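Local coordinates for protein beta-lactamase (Klebsiella pneumoniae, PDB 6KBY) that probably hydrolyses beta-lactam antibiotics to substituted beta-amino acids as a class C enzyme, and binds adenosine monophosphate covalently in its active site, at residues M278-P283 against W318-G323. Residues are numbered along the deposited sequence; the frame is centred on the assembly and turned at random.
Sequences MWEQLP and WINKTG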
# COMPACT_ATOMS: atom_id res chain seq x y z
N MET A 278 8.65 -0.87 0.77
CA MET A 278 7.31 -0.41 1.16
C MET A 278 6.42 -1.47 1.81
O MET A 278 5.81 -1.19 2.85
CB MET A 278 6.60 0.36 0.04
CG MET A 278 7.30 1.68 -0.27
SD MET A 278 7.17 2.83 1.11
CE MET A 278 8.66 3.81 0.88
N TRP A 279 6.31 -2.67 1.23
CA TRP A 279 5.61 -3.74 1.93
C TRP A 279 6.27 -4.01 3.28
O TRP A 279 7.47 -3.78 3.46
CB TRP A 279 5.62 -5.04 1.11
CG TRP A 279 4.81 -5.00 -0.12
CD1 TRP A 279 5.28 -4.95 -1.40
CD2 TRP A 279 3.38 -5.04 -0.22
NE1 TRP A 279 4.23 -4.95 -2.29
CE2 TRP A 279 3.05 -5.00 -1.58
CE3 TRP A 279 2.35 -5.09 0.73
CZ2 TRP A 279 1.73 -5.02 -2.03
CZ3 TRP A 279 1.04 -5.12 0.28
CH2 TRP A 279 0.74 -5.07 -1.09
N GLU A 280 5.47 -4.50 4.22
CA GLU A 280 5.93 -4.88 5.55
C GLU A 280 5.50 -6.32 5.79
O GLU A 280 4.42 -6.72 5.35
CB GLU A 280 5.28 -3.96 6.60
CG GLU A 280 5.58 -2.49 6.36
CD GLU A 280 4.62 -1.55 7.07
OE1 GLU A 280 3.79 -2.03 7.89
OE2 GLU A 280 4.69 -0.33 6.81
N GLN A 281 6.33 -7.09 6.49
CA GLN A 281 5.99 -8.49 6.68
C GLN A 281 6.38 -8.96 8.07
O GLN A 281 7.21 -8.35 8.75
CB GLN A 281 6.62 -9.39 5.62
CG GLN A 281 8.11 -9.55 5.78
CD GLN A 281 8.75 -10.29 4.61
OE1 GLN A 281 8.35 -10.12 3.46
NE2 GLN A 281 9.77 -11.10 4.90
N LEU A 282 5.78 -10.07 8.46
CA LEU A 282 6.10 -10.77 9.69
C LEU A 282 6.15 -12.26 9.40
O LEU A 282 5.44 -12.74 8.51
CB LEU A 282 5.03 -10.52 10.77
CG LEU A 282 4.90 -9.09 11.29
CD1 LEU A 282 3.96 -8.26 10.41
CD2 LEU A 282 4.40 -9.10 12.72
N PRO A 283 6.95 -13.01 10.14
CA PRO A 283 6.96 -14.47 9.95
C PRO A 283 5.58 -15.08 10.17
O PRO A 283 4.81 -14.64 11.03
CB PRO A 283 7.96 -14.96 11.00
CG PRO A 283 8.89 -13.81 11.19
CD PRO A 283 8.04 -12.57 11.04
N TRP A 318 3.60 -13.28 6.43
CA TRP A 318 2.40 -12.48 6.30
C TRP A 318 2.85 -11.11 5.81
O TRP A 318 3.55 -10.38 6.52
CB TRP A 318 1.74 -12.36 7.68
CG TRP A 318 0.52 -11.50 7.77
CD1 TRP A 318 0.46 -10.14 7.73
CD2 TRP A 318 -0.82 -11.95 7.97
NE1 TRP A 318 -0.84 -9.71 7.87
CE2 TRP A 318 -1.65 -10.81 8.02
CE3 TRP A 318 -1.41 -13.21 8.11
CZ2 TRP A 318 -3.03 -10.90 8.21
CZ3 TRP A 318 -2.78 -13.30 8.29
CH2 TRP A 318 -3.57 -12.14 8.34
N ILE A 319 2.50 -10.78 4.57
CA ILE A 319 2.87 -9.51 3.95
C ILE A 319 1.65 -8.61 3.98
O ILE A 319 0.53 -9.05 3.69
CB ILE A 319 3.36 -9.74 2.50
CG1 ILE A 319 4.48 -10.78 2.47
CG2 ILE A 319 3.80 -8.42 1.88
CD1 ILE A 319 5.00 -11.09 1.08
N ASN A 320 1.85 -7.34 4.34
CA ASN A 320 0.68 -6.49 4.53
C ASN A 320 1.01 -5.01 4.34
O ASN A 320 2.17 -4.60 4.37
CB ASN A 320 -0.07 -6.78 5.84
CG ASN A 320 0.64 -6.29 7.13
OD1 ASN A 320 0.01 -6.34 8.19
ND2 ASN A 320 1.90 -5.84 7.06
N LYS A 321 -0.06 -4.23 4.16
CA LYS A 321 0.06 -2.78 4.14
C LYS A 321 -1.29 -2.16 4.47
O LYS A 321 -2.32 -2.57 3.92
CB LYS A 321 0.54 -2.27 2.78
CG LYS A 321 0.84 -0.77 2.75
CD LYS A 321 2.12 -0.41 3.51
CE LYS A 321 2.28 1.10 3.69
NZ LYS A 321 1.36 1.63 4.72
N THR A 322 -1.28 -1.16 5.34
CA THR A 322 -2.44 -0.33 5.62
C THR A 322 -2.44 0.90 4.72
O THR A 322 -1.40 1.37 4.24
CB THR A 322 -2.42 0.14 7.08
OG1 THR A 322 -1.15 0.74 7.35
CG2 THR A 322 -2.67 -1.02 8.04
N GLY A 323 -3.63 1.47 4.53
CA GLY A 323 -3.73 2.75 3.86
C GLY A 323 -4.97 3.50 4.28
O GLY A 323 -6.03 2.89 4.49
O HOH W 1 3.15 -4.34 9.27
O HOH W 2 0.99 -2.05 7.24
O HOH W 3 2.20 0.70 7.25
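Glu280 O is gripped twice by Asn320: the backbone N lies 2.8 Å away and almost in line with the carbonyl, and the side-chain ND2 adds a weak, bent bond (3.2 Å, 135° at the hydrogen). This second bond depends on chi1 of 73°, which sets CG of Asn320 between its own N and carbonyl carbon and brings ND2 toward Glu280 O; Tyr331 OH and Asn295 ND2 hold OD1 and so help fix the amide's rotation. The return bond from Glu280 N to Asn320 O is weak. Farther along, Leu282 and Trp318 form the next hydrogen-bonded antiparallel pair, Trp318 N giving the straighter bond, 170°, to Leu282 O. Between these pairs, Gln281 CA comes within 3.1 Å of Trp318 O in a CA-H...O contact.

The Glu280 carboxylate reaches along the strand through water. One water links OE1 to Asn320 ND2, a second accepts from Thr322 N and lies within hydrogen-bonding distance of OE1, and a third connects OE2 with Lys321 NZ. Lys321 NZ stays 4.4 Å from Glu280 OE2, too far for a salt bridge; OE2 makes its salt bridge with Arg154. Lys321 NZ also donates to Thr322 O and bonds Tyr156 OH, close to the covalently modified Ser71, in what fits the K(T/S)G motif of serine beta-lactamases. On the other side of the sheet, Trp279 brings CE3 to 3.8 Å from Ile319 CG2, the side chains crossing at about a right angle, while CZ3 approaches Lys321 CB.

Strand 317-325 runs between 280-283 and 328-335 in the large antiparallel sheet. Helix 288-294 packs Leu291 against Leu282, Trp318 and Asn320, whereas helix 72-86, which follows Ser71, meets Met278, Trp279 and Lys321.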